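Local atomic coordinates of acyl-CoA dehydrogenase domain protein Tcur3481 (Thermomonospora curvata, PDB entry 6WY9), a protein that binds FAD as part of an assembly with other protein chains and probably serves in an acyl-CoA dehydrogenase. Residues 244-249 against 316-321; 250-253 against 258-261. All coordinates share one frame; numbering follows the deposited sequence.

Contacts 1 and 2 lie side by side along one FAD molecule, and together show how helix ends and a short hairpin can share a cofactor. Both lie far from the centre of the chain yet are buried, with the flavin dinucleotide and neighbouring chains among what covers them. Contact 1 joins the C-terminal ends of helices 215-248 and 295-319; contact 2, nested in the loop between them, joins the hairpin after the first helix to the start of helix 260-288. Their centres are about 11 Å apart. Contact 1 is the larger and combines ring and leucine packing with polar grips on the diphosphate and ribose, whereas contact 2 is mainly aromatic and attends to the adenine.

Contact 1: 244-249 against 316-321; sequences SYLKER and QHLHGG. With FDA (dihydroflavine-adenine dinucleotide), chain C.
Tyr-245 and His-319 meet in an offset stack, with ring centroids 4.7 Å apart and planes inclined by 28°. The histidine brings CD2 over one face of the tyrosine near its rim, 3.5 Å from Tyr-245 CD2. Tyr-245 points CB toward the other segment, and CG, anti to the backbone N (chi1 180°), sets the ring face against the imidazole. The imidazole is fixed from both nitrogens, NE2 to the hydroxyl of Tyr-328 and ND1 to the carbonyl of Thr-315. At the phenol edge, in its plane, a water 2.8 Å from Tyr-245 OH can donate to His-319 O and to cofactor O1A.

Beside the rings, Leu-246 crosses Leu-318 at about a right angle, CD1 resting 4.0 Å from Leu-318 CB. Its other methyl, CD2, lies against the buried Leu-318 O, which has no polar partner in the model.

Arg-249 uses two N-H groups on the diphosphate. Bent at chi2, it sends NE to O1A at 2.7 Å (N-H...O 155°) and NH2 to O2P at 2.8 Å, spanning both phosphates, while NH1 bonds a backbone of another protein chain. A leucine here would probably leave O1A and O2P without this charged clamp and the neighbouring chain without its NH1 partner.

From the opposite segment, Gly-321 N reaches O1P at 2.9 Å, and the ribose O3B donates to His-317 O. At Gly-320 a CB would collide with O3P. Residues at and just after two helix C-terminal ends thus supply much of the grip on diphosphate and ribose in the FAD site, consistent with an acyl-CoA dehydrogenase C-terminal domain.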
ATOM      1  N   SER B 244     -19.020  -4.121 -14.980  1.00 38.08           N
ATOM      2  CA  SER B 244     -19.809  -4.724 -16.053  1.00 39.52           C
ATOM      3  C   SER B 244     -18.985  -5.723 -16.851  1.00 35.66           C
ATOM      4  O   SER B 244     -19.487  -6.787 -17.239  1.00 37.60           O
ATOM      5  CB  SER B 244     -20.355  -3.639 -17.010  1.00 43.32           C
ATOM      6  OG  SER B 244     -21.208  -2.718 -16.336  1.00 47.35           O
ATOM      7  N   TYR B 245     -17.762  -5.344 -17.221  1.00 34.97           N
ATOM      8  CA  TYR B 245     -16.931  -6.231 -18.028  1.00 36.57           C
ATOM      9  C   TYR B 245     -16.656  -7.554 -17.287  1.00 38.42           C
ATOM     10  O   TYR B 245     -16.744  -8.638 -17.882  1.00 38.96           O
ATOM     11  CB  TYR B 245     -15.599  -5.536 -18.393  1.00 36.30           C
ATOM     12  CG  TYR B 245     -14.697  -6.420 -19.228  1.00 36.11           C
ATOM     13  CD1 TYR B 245     -14.970  -6.608 -20.566  1.00 37.49           C
ATOM     14  CD2 TYR B 245     -13.580  -7.064 -18.678  1.00 35.06           C
ATOM     15  CE1 TYR B 245     -14.173  -7.436 -21.374  1.00 38.74           C
ATOM     16  CE2 TYR B 245     -12.755  -7.902 -19.486  1.00 34.98           C
ATOM     17  CZ  TYR B 245     -13.061  -8.086 -20.808  1.00 38.05           C
ATOM     18  OH  TYR B 245     -12.287  -8.884 -21.624  1.00 36.82           O
ATOM     19  N   LEU B 246     -16.348  -7.485 -15.983  1.00 36.33           N
ATOM     20  CA  LEU B 246     -15.990  -8.682 -15.218  1.00 36.31           C
ATOM     21  C   LEU B 246     -17.194  -9.622 -14.993  1.00 36.10           C
ATOM     22  O   LEU B 246     -16.994 -10.793 -14.622  1.00 35.75           O
ATOM     23  CB  LEU B 246     -15.355  -8.279 -13.859  1.00 35.49           C
ATOM     24  CG  LEU B 246     -14.006  -7.534 -14.004  1.00 35.30           C
ATOM     25  CD1 LEU B 246     -13.465  -6.887 -12.688  1.00 34.89           C
ATOM     26  CD2 LEU B 246     -12.975  -8.484 -14.574  1.00 34.52           C
ATOM     27  N   LYS B 247     -18.422  -9.127 -15.171  1.00 36.67           N
ATOM     28  CA  LYS B 247     -19.574 -10.025 -15.179  1.00 38.52           C
ATOM     29  C   LYS B 247     -19.634 -10.835 -16.461  1.00 40.76           C
ATOM     30  O   LYS B 247     -20.181 -11.934 -16.458  1.00 41.77           O
ATOM     31  CB  LYS B 247     -20.883  -9.247 -15.036  1.00 39.85           C
ATOM     32  CG  LYS B 247     -20.989  -8.456 -13.736  1.00 41.02           C
ATOM     33  CD  LYS B 247     -22.172  -7.456 -13.769  1.00 43.41           C
ATOM     34  CE  LYS B 247     -22.121  -6.639 -12.488  1.00 44.51           C
ATOM     35  NZ  LYS B 247     -23.039  -5.487 -12.461  1.00 46.13           N
ATOM     36  N   GLU B 248     -19.173 -10.256 -17.577  1.00 40.63           N
ATOM     37  CA  GLU B 248     -19.281 -10.851 -18.910  1.00 40.60           C
ATOM     38  C   GLU B 248     -18.162 -11.851 -19.161  1.00 40.57           C
ATOM     39  O   GLU B 248     -18.387 -12.960 -19.673  1.00 40.92           O
ATOM     40  CB  GLU B 248     -19.188  -9.745 -19.978  1.00 40.56           C
ATOM     41  CG  GLU B 248     -20.346  -8.728 -20.020  1.00 42.89           C
ATOM     42  CD  GLU B 248     -20.033  -7.516 -20.914  1.00 45.57           C
ATOM     43  OE1 GLU B 248     -18.926  -7.434 -21.506  1.00 45.78           O
ATOM     44  OE2 GLU B 248     -20.897  -6.620 -21.001  1.00 48.16           O
ATOM     45  N   ARG B 249     -16.942 -11.455 -18.839  1.00 37.16           N
ATOM     46  CA  ARG B 249     -15.776 -12.229 -19.249  1.00 38.11           C
ATOM     47  C   ARG B 249     -15.632 -13.449 -18.344  1.00 38.67           C
ATOM     48  O   ARG B 249     -15.543 -13.290 -17.120  1.00 36.98           O
ATOM     49  CB  ARG B 249     -14.525 -11.349 -19.146  1.00 36.66           C
ATOM     50  CG  ARG B 249     -13.359 -11.757 -20.059  1.00 36.47           C
ATOM     51  CD  ARG B 249     -12.762 -13.142 -19.722  1.00 38.04           C
ATOM     52  NE  ARG B 249     -11.510 -13.218 -20.473  1.00 39.27           N
ATOM     53  CZ  ARG B 249     -11.396 -13.609 -21.743  1.00 39.98           C
ATOM     54  NH1 ARG B 249     -12.450 -14.108 -22.435  1.00 41.60           N
ATOM     55  NH2 ARG B 249     -10.189 -13.570 -22.310  1.00 40.44           N
ATOM     56  N   GLN B 316      -7.338  -0.889 -15.067  1.00 35.41           N
ATOM     57  CA  GLN B 316      -6.530  -1.397 -16.178  1.00 35.16           C
ATOM     58  C   GLN B 316      -6.170  -2.862 -15.966  1.00 36.08           C
ATOM     59  O   GLN B 316      -6.362  -3.709 -16.847  1.00 35.25           O
ATOM     60  CB  GLN B 316      -5.238  -0.598 -16.341  1.00 33.47           C
ATOM     61  CG  GLN B 316      -5.379   0.752 -17.013  1.00 35.55           C
ATOM     62  CD  GLN B 316      -6.153   0.698 -18.320  1.00 36.85           C
ATOM     63  OE1 GLN B 316      -7.182   1.366 -18.434  1.00 37.26           O
ATOM     64  NE2 GLN B 316      -5.635  -0.060 -19.331  1.00 35.63           N
ATOM     65  N   HIS B 317      -5.617  -3.171 -14.803  1.00 34.72           N
ATOM     66  CA  HIS B 317      -5.140  -4.507 -14.572  1.00 36.45           C
ATOM     67  C   HIS B 317      -6.263  -5.539 -14.733  1.00 36.77           C
ATOM     68  O   HIS B 317      -6.063  -6.602 -15.354  1.00 35.29           O
ATOM     69  CB  HIS B 317      -4.506  -4.590 -13.171  1.00 35.57           C
ATOM     70  CG  HIS B 317      -4.045  -5.979 -12.864  1.00 37.13           C
ATOM     71  ND1 HIS B 317      -2.931  -6.524 -13.459  1.00 36.60           N
ATOM     72  CD2 HIS B 317      -4.615  -6.978 -12.133  1.00 37.08           C
ATOM     73  CE1 HIS B 317      -2.798  -7.787 -13.074  1.00 38.71           C
ATOM     74  NE2 HIS B 317      -3.816  -8.089 -12.281  1.00 37.49           N
ATOM     75  N   LEU B 318      -7.440  -5.258 -14.147  1.00 36.18           N
ATOM     76  CA  LEU B 318      -8.571  -6.202 -14.148  1.00 36.14           C
ATOM     77  C   LEU B 318      -9.100  -6.499 -15.559  1.00 37.42           C
ATOM     78  O   LEU B 318      -9.807  -7.497 -15.755  1.00 38.60           O
ATOM     79  CB  LEU B 318      -9.691  -5.622 -13.269  1.00 33.66           C
ATOM     80  CG  LEU B 318      -9.301  -5.664 -11.785  1.00 35.61           C
ATOM     81  CD1 LEU B 318     -10.335  -4.922 -10.868  1.00 35.20           C
ATOM     82  CD2 LEU B 318      -9.206  -7.151 -11.372  1.00 33.22           C
ATOM     83  N   HIS B 319      -8.821  -5.619 -16.535  1.00 37.82           N
ATOM     84  CA  HIS B 319      -9.244  -5.865 -17.910  1.00 36.87           C
ATOM     85  C   HIS B 319      -8.297  -6.782 -18.675  1.00 35.59           C
ATOM     86  O   HIS B 319      -8.695  -7.323 -19.720  1.00 36.28           O
ATOM     87  CB  HIS B 319      -9.368  -4.558 -18.695  1.00 35.18           C
ATOM     88  CG  HIS B 319     -10.703  -3.918 -18.579  1.00 36.16           C
ATOM     89  ND1 HIS B 319     -10.998  -3.001 -17.585  1.00 34.06           N
ATOM     90  CD2 HIS B 319     -11.840  -4.088 -19.298  1.00 35.56           C
ATOM     91  CE1 HIS B 319     -12.248  -2.592 -17.734  1.00 34.57           C
ATOM     92  NE2 HIS B 319     -12.789  -3.250 -18.749  1.00 35.84           N
ATOM     93  N   GLY B 320      -7.043  -6.908 -18.239  1.00 34.45           N
ATOM     94  CA  GLY B 320      -6.162  -7.724 -19.089  1.00 35.40           C
ATOM     95  C   GLY B 320      -5.950  -7.016 -20.427  1.00 37.18           C
ATOM     96  O   GLY B 320      -6.109  -5.794 -20.541  1.00 37.57           O
ATOM     97  N   GLY B 321      -5.632  -7.804 -21.469  1.00 36.42           N
ATOM     98  CA  GLY B 321      -5.162  -7.201 -22.712  1.00 37.00           C
ATOM     99  C   GLY B 321      -6.127  -6.200 -23.325  1.00 37.15           C
ATOM    100  O   GLY B 321      -5.705  -5.162 -23.852  1.00 38.15           O
TER
HETATM  101  PA  FDA C 401      -8.180 -12.284 -18.822  1.00 36.59           P
HETATM  102  O1A FDA C 401      -9.548 -11.831 -19.224  1.00 37.23           O
HETATM  103  O2A FDA C 401      -7.855 -13.787 -18.794  1.00 35.31           O
HETATM  104  O5B FDA C 401      -7.940 -11.824 -17.210  1.00 38.90           O
HETATM  105  C5B FDA C 401      -8.130 -10.436 -17.132  1.00 37.80           C
HETATM  106  C4B FDA C 401      -7.812 -10.030 -15.681  1.00 38.75           C
HETATM  107  O4B FDA C 401      -8.651 -10.934 -14.815  1.00 38.45           O
HETATM  108  C3B FDA C 401      -6.393 -10.404 -15.246  1.00 37.70           C
HETATM  109  O3B FDA C 401      -5.484  -9.396 -15.493  1.00 36.38           O
HETATM  110  C2B FDA C 401      -6.564 -10.528 -13.743  1.00 38.44           C
HETATM  111  O2B FDA C 401      -6.767  -9.235 -13.055  1.00 38.84           O
HETATM  112  C1B FDA C 401      -7.925 -11.274 -13.591  1.00 38.35           C
HETATM  113  N9A FDA C 401      -7.813 -12.721 -13.423  1.00 38.20           N
HETATM  114  C8A FDA C 401      -7.730 -13.722 -14.411  1.00 37.99           C
HETATM  115  N7A FDA C 401      -7.707 -14.944 -13.893  1.00 37.47           N
HETATM  116  C5A FDA C 401      -7.771 -14.754 -12.530  1.00 36.80           C
HETATM  117  C6A FDA C 401      -7.753 -15.673 -11.469  1.00 36.86           C
HETATM  118  N6A FDA C 401      -7.679 -17.000 -11.684  1.00 35.35           N
HETATM  119  N1A FDA C 401      -7.818 -15.241 -10.191  1.00 36.31           N
HETATM  120  C2A FDA C 401      -7.885 -13.884 -10.052  1.00 37.18           C
HETATM  121  N3A FDA C 401      -7.902 -12.882 -10.964  1.00 35.39           N
HETATM  122  C4A FDA C 401      -7.854 -13.371 -12.213  1.00 37.15           C
HETATM  123  N1  FDA C 401      -0.243 -13.229 -25.991  1.00 42.49           N
HETATM  124  C2  FDA C 401       0.291 -14.119 -26.947  1.00 44.16           C
HETATM  125  O2  FDA C 401      -0.223 -15.248 -27.111  1.00 45.25           O
HETATM  126  N3  FDA C 401       1.392 -13.663 -27.662  1.00 43.57           N
HETATM  127  C4  FDA C 401       1.986 -12.390 -27.501  1.00 41.87           C
HETATM  128  O4  FDA C 401       2.941 -12.073 -28.198  1.00 40.31           O
HETATM  129  C4X FDA C 401       1.375 -11.546 -26.508  1.00 41.06           C
HETATM  130  N5  FDA C 401       1.898 -10.271 -26.289  1.00 40.82           N
HETATM  131  C5X FDA C 401       1.076  -9.321 -25.745  1.00 38.59           C
HETATM  132  C6  FDA C 401       1.345  -8.009 -25.875  1.00 38.91           C
HETATM  133  C7  FDA C 401       0.452  -7.059 -25.319  1.00 39.36           C
HETATM  134  C7M FDA C 401       0.769  -5.687 -25.483  1.00 39.63           C
HETATM  135  C8  FDA C 401      -0.649  -7.425 -24.636  1.00 40.08           C
HETATM  136  C8M FDA C 401      -1.575  -6.438 -24.045  1.00 40.97           C
HETATM  137  C9  FDA C 401      -0.913  -8.774 -24.471  1.00 39.73           C
HETATM  138  C9A FDA C 401      -0.057  -9.713 -25.039  1.00 39.07           C
HETATM  139  N10 FDA C 401      -0.305 -11.087 -24.881  1.00 40.09           N
HETATM  140  C10 FDA C 401       0.298 -11.949 -25.803  1.00 42.37           C
HETATM  141  C1' FDA C 401      -1.574 -11.516 -24.228  1.00 40.26           C
HETATM  142  C2' FDA C 401      -1.380 -11.807 -22.714  1.00 41.26           C
HETATM  143  O2' FDA C 401      -0.698 -12.954 -22.534  1.00 41.20           O
HETATM  144  C3' FDA C 401      -2.871 -11.871 -22.149  1.00 40.33           C
HETATM  145  O3' FDA C 401      -3.466 -10.589 -22.155  1.00 37.90           O
HETATM  146  C4' FDA C 401      -2.894 -12.495 -20.762  1.00 41.52           C
HETATM  147  O4' FDA C 401      -2.583 -13.838 -20.909  1.00 43.24           O
HETATM  148  C5' FDA C 401      -4.280 -12.215 -20.122  1.00 42.98           C
HETATM  149  O5' FDA C 401      -5.246 -12.850 -20.907  1.00 40.99           O
HETATM  150  P   FDA C 401      -6.533 -11.855 -21.088  1.00 38.70           P
HETATM  151  O1P FDA C 401      -5.991 -10.644 -21.677  1.00 37.94           O
HETATM  152  O2P FDA C 401      -7.603 -12.652 -21.819  1.00 40.06           O
HETATM  153  O3P FDA C 401      -7.094 -11.418 -19.588  1.00 36.40           O
HETATM  154  O   HOH W   1      -9.809  -9.624 -20.566  1.00 37.40           O

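Contact 2: 250-253 against 258-261; sequences EQFG and TFQA. With FDA (dihydroflavine-adenine dinucleotide), chain C.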
ATOM      1  N   GLU B 250     -15.587 -14.648 -18.938  1.00 36.77           N
ATOM      2  CA  GLU B 250     -15.363 -15.884 -18.201  1.00 37.60           C
ATOM      3  C   GLU B 250     -14.016 -16.504 -18.563  1.00 38.72           C
ATOM      4  O   GLU B 250     -13.575 -16.462 -19.720  1.00 38.36           O
ATOM      5  CB  GLU B 250     -16.492 -16.906 -18.461  1.00 40.46           C
ATOM      6  CG  GLU B 250     -17.834 -16.238 -18.302  1.00 44.66           C
ATOM      7  CD  GLU B 250     -18.972 -17.202 -18.100  1.00 51.63           C
ATOM      8  OE1 GLU B 250     -18.743 -18.433 -18.163  1.00 55.19           O
ATOM      9  OE2 GLU B 250     -20.100 -16.717 -17.858  1.00 52.03           O
ATOM     10  N   GLN B 251     -13.358 -17.032 -17.539  1.00 39.09           N
ATOM     11  CA  GLN B 251     -12.177 -17.853 -17.651  1.00 40.35           C
ATOM     12  C   GLN B 251     -12.332 -18.942 -16.601  1.00 40.64           C
ATOM     13  O   GLN B 251     -12.975 -18.730 -15.563  1.00 40.38           O
ATOM     14  CB  GLN B 251     -10.889 -17.045 -17.416  1.00 39.70           C
ATOM     15  CG  GLN B 251     -10.527 -16.032 -18.540  1.00 39.75           C
ATOM     16  CD  GLN B 251     -10.157 -16.754 -19.847  1.00 40.43           C
ATOM     17  OE1 GLN B 251      -8.980 -17.105 -20.077  1.00 41.43           O
ATOM     18  NE2 GLN B 251     -11.164 -16.980 -20.710  1.00 38.44           N
ATOM     19  N   PHE B 252     -11.747 -20.105 -16.866  1.00 41.39           N
ATOM     20  CA  PHE B 252     -11.865 -21.250 -15.947  1.00 42.77           C
ATOM     21  C   PHE B 252     -13.333 -21.607 -15.703  1.00 45.83           C
ATOM     22  O   PHE B 252     -13.707 -22.057 -14.607  1.00 45.70           O
ATOM     23  CB  PHE B 252     -11.138 -20.962 -14.616  1.00 41.15           C
ATOM     24  CG  PHE B 252      -9.688 -20.491 -14.791  1.00 40.19           C
ATOM     25  CD1 PHE B 252      -8.653 -21.415 -15.058  1.00 41.14           C
ATOM     26  CD2 PHE B 252      -9.361 -19.123 -14.680  1.00 39.09           C
ATOM     27  CE1 PHE B 252      -7.289 -20.982 -15.218  1.00 40.23           C
ATOM     28  CE2 PHE B 252      -7.990 -18.666 -14.818  1.00 39.42           C
ATOM     29  CZ  PHE B 252      -6.972 -19.610 -15.101  1.00 41.01           C
ATOM     30  N   GLY B 253     -14.192 -21.355 -16.701  1.00 45.18           N
ATOM     31  CA  GLY B 253     -15.580 -21.749 -16.612  1.00 46.32           C
ATOM     32  C   GLY B 253     -16.485 -20.853 -15.778  1.00 45.72           C
ATOM     33  O   GLY B 253     -17.622 -21.251 -15.505  1.00 45.28           O
ATOM     34  N   THR B 258     -16.304 -13.551 -10.240  1.00 35.52           N
ATOM     35  CA  THR B 258     -16.505 -14.451  -9.103  1.00 37.01           C
ATOM     36  C   THR B 258     -15.214 -14.750  -8.350  1.00 36.83           C
ATOM     37  O   THR B 258     -15.282 -15.371  -7.293  1.00 35.69           O
ATOM     38  CB  THR B 258     -17.083 -15.808  -9.532  1.00 38.00           C
ATOM     39  OG1 THR B 258     -16.105 -16.471 -10.337  1.00 38.09           O
ATOM     40  CG2 THR B 258     -18.402 -15.642 -10.340  1.00 37.18           C
ATOM     41  N   PHE B 259     -14.047 -14.353  -8.874  1.00 35.27           N
ATOM     42  CA  PHE B 259     -12.790 -14.649  -8.180  1.00 39.16           C
ATOM     43  C   PHE B 259     -12.646 -13.718  -6.998  1.00 37.55           C
ATOM     44  O   PHE B 259     -12.829 -12.509  -7.143  1.00 35.17           O
ATOM     45  CB  PHE B 259     -11.591 -14.512  -9.140  1.00 41.00           C
ATOM     46  CG  PHE B 259     -11.499 -15.691 -10.107  1.00 47.49           C
ATOM     47  CD1 PHE B 259     -10.866 -16.873  -9.733  1.00 51.26           C
ATOM     48  CD2 PHE B 259     -12.123 -15.648 -11.342  1.00 50.72           C
ATOM     49  CE1 PHE B 259     -10.829 -17.971 -10.610  1.00 53.37           C
ATOM     50  CE2 PHE B 259     -12.095 -16.746 -12.225  1.00 52.51           C
ATOM     51  CZ  PHE B 259     -11.456 -17.890 -11.855  1.00 53.88           C
ATOM     52  N   GLN B 260     -12.288 -14.265  -5.841  1.00 34.09           N
ATOM     53  CA  GLN B 260     -12.190 -13.426  -4.640  1.00 34.27           C
ATOM     54  C   GLN B 260     -11.203 -12.271  -4.807  1.00 33.93           C
ATOM     55  O   GLN B 260     -11.487 -11.141  -4.379  1.00 34.00           O
ATOM     56  CB  GLN B 260     -11.795 -14.275  -3.412  1.00 33.52           C
ATOM     57  CG  GLN B 260     -11.971 -13.495  -2.134  1.00 35.05           C
ATOM     58  CD  GLN B 260     -11.794 -14.361  -0.891  1.00 36.59           C
ATOM     59  OE1 GLN B 260     -10.858 -15.139  -0.813  1.00 35.49           O
ATOM     60  NE2 GLN B 260     -12.690 -14.212   0.068  1.00 37.33           N
ATOM     61  N   ALA B 261     -10.028 -12.522  -5.398  1.00 33.21           N
ATOM     62  CA  ALA B 261      -9.068 -11.430  -5.560  1.00 34.31           C
ATOM     63  C   ALA B 261      -9.636 -10.332  -6.452  1.00 34.36           C
ATOM     64  O   ALA B 261      -9.320  -9.145  -6.268  1.00 34.06           O
ATOM     65  CB  ALA B 261      -7.745 -11.935  -6.175  1.00 34.32           C
TER
HETATM   66  PA  FDA C 401      -8.180 -12.284 -18.822  1.00 36.59           P
HETATM   67  O1A FDA C 401      -9.548 -11.831 -19.224  1.00 37.23           O
HETATM   68  O2A FDA C 401      -7.855 -13.787 -18.794  1.00 35.31           O
HETATM   69  O5B FDA C 401      -7.940 -11.824 -17.210  1.00 38.90           O
HETATM   70  C5B FDA C 401      -8.130 -10.436 -17.132  1.00 37.80           C
HETATM   71  C4B FDA C 401      -7.812 -10.030 -15.681  1.00 38.75           C
HETATM   72  O4B FDA C 401      -8.651 -10.934 -14.815  1.00 38.45           O
HETATM   73  C3B FDA C 401      -6.393 -10.404 -15.246  1.00 37.70           C
HETATM   74  O3B FDA C 401      -5.484  -9.396 -15.493  1.00 36.38           O
HETATM   75  C2B FDA C 401      -6.564 -10.528 -13.743  1.00 38.44           C
HETATM   76  O2B FDA C 401      -6.767  -9.235 -13.055  1.00 38.84           O
HETATM   77  C1B FDA C 401      -7.925 -11.274 -13.591  1.00 38.35           C
HETATM   78  N9A FDA C 401      -7.813 -12.721 -13.423  1.00 38.20           N
HETATM   79  C8A FDA C 401      -7.730 -13.722 -14.411  1.00 37.99           C
HETATM   80  N7A FDA C 401      -7.707 -14.944 -13.893  1.00 37.47           N
HETATM   81  C5A FDA C 401      -7.771 -14.754 -12.530  1.00 36.80           C
HETATM   82  C6A FDA C 401      -7.753 -15.673 -11.469  1.00 36.86           C
HETATM   83  N6A FDA C 401      -7.679 -17.000 -11.684  1.00 35.35           N
HETATM   84  N1A FDA C 401      -7.818 -15.241 -10.191  1.00 36.31           N
HETATM   85  C2A FDA C 401      -7.885 -13.884 -10.052  1.00 37.18           C
HETATM   86  N3A FDA C 401      -7.902 -12.882 -10.964  1.00 35.39           N
HETATM   87  C4A FDA C 401      -7.854 -13.371 -12.213  1.00 37.15           C
HETATM   88  N1  FDA C 401      -0.243 -13.229 -25.991  1.00 42.49           N
HETATM   89  C2  FDA C 401       0.291 -14.119 -26.947  1.00 44.16           C
HETATM   90  O2  FDA C 401      -0.223 -15.248 -27.111  1.00 45.25           O
HETATM   91  N3  FDA C 401       1.392 -13.663 -27.662  1.00 43.57           N
HETATM   92  C4  FDA C 401       1.986 -12.390 -27.501  1.00 41.87           C
HETATM   93  O4  FDA C 401       2.941 -12.073 -28.198  1.00 40.31           O
HETATM   94  C4X FDA C 401       1.375 -11.546 -26.508  1.00 41.06           C
HETATM   95  N5  FDA C 401       1.898 -10.271 -26.289  1.00 40.82           N
HETATM   96  C5X FDA C 401       1.076  -9.321 -25.745  1.00 38.59           C
HETATM   97  C6  FDA C 401       1.345  -8.009 -25.875  1.00 38.91           C
HETATM   98  C7  FDA C 401       0.452  -7.059 -25.319  1.00 39.36           C
HETATM   99  C7M FDA C 401       0.769  -5.687 -25.483  1.00 39.63           C
HETATM  100  C8  FDA C 401      -0.649  -7.425 -24.636  1.00 40.08           C
HETATM  101  C8M FDA C 401      -1.575  -6.438 -24.045  1.00 40.97           C
HETATM  102  C9  FDA C 401      -0.913  -8.774 -24.471  1.00 39.73           C
HETATM  103  C9A FDA C 401      -0.057  -9.713 -25.039  1.00 39.07           C
HETATM  104  N10 FDA C 401      -0.305 -11.087 -24.881  1.00 40.09           N
HETATM  105  C10 FDA C 401       0.298 -11.949 -25.803  1.00 42.37           C
HETATM  106  C1' FDA C 401      -1.574 -11.516 -24.228  1.00 40.26           C
HETATM  107  C2' FDA C 401      -1.380 -11.807 -22.714  1.00 41.26           C
HETATM  108  O2' FDA C 401      -0.698 -12.954 -22.534  1.00 41.20           O
HETATM  109  C3' FDA C 401      -2.871 -11.871 -22.149  1.00 40.33           C
HETATM  110  O3' FDA C 401      -3.466 -10.589 -22.155  1.00 37.90           O
HETATM  111  C4' FDA C 401      -2.894 -12.495 -20.762  1.00 41.52           C
HETATM  112  O4' FDA C 401      -2.583 -13.838 -20.909  1.00 43.24           O
HETATM  113  C5' FDA C 401      -4.280 -12.215 -20.122  1.00 42.98           C
HETATM  114  O5' FDA C 401      -5.246 -12.850 -20.907  1.00 40.99           O
HETATM  115  P   FDA C 401      -6.533 -11.855 -21.088  1.00 38.70           P
HETATM  116  O1P FDA C 401      -5.991 -10.644 -21.677  1.00 37.94           O
HETATM  117  O2P FDA C 401      -7.603 -12.652 -21.819  1.00 40.06           O
HETATM  118  O3P FDA C 401      -7.094 -11.418 -19.588  1.00 36.40           O
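Phe-252, in the turn of a tight beta hairpin, meets Phe-259: strands 250-251 and 254-255 are joined by a type I' turn, with Phe-252 and Gly-253 both at positive phi, and the chain then runs to Phe-259, the N-cap residue of helix 260-288.

The apolar part of the contact is a meeting of two phenyl groups. Their side chains lie roughly perpendicular, and CB of each is directed toward the other segment, which brings Phe-252 CD2 to 3.7 Å from Phe-259 CZ.

Contacts with the nucleotide use the same rings. The exocyclic N6A of the adenine hangs over one face of Phe-259, offset toward the rim and 3.5 Å from CE1. Phe-252 has adenine N7A at its edge, in the ring plane, and its CE2 lies 3.6 Å from N6A. The pair thus forms an angled wall for the amino end of the adenine. Gln-251 CG makes van der Waals contact with phosphate oxygen O2A at 3.5 Å. Gln-260 of the second subunit also bonds the cofactor, through NE2.

Polar and charged groups also border the Phe-259 ring. Gln-251 O sits at its edge, in its plane, 4.0 Å from CE2, and Arg-254 makes a cation-pi contact with it.

Gln-251 carries the side-chain hydrogen bonding described here for 250-253. Its OE1 accepts two backbone bonds from another protein chain. The bend at chi2 (-67°) folds the amide back on its own strand, where NE2 donates to a lone pair of Glu-250 O, in the carbonyl plane, at 2.7 Å and 163°.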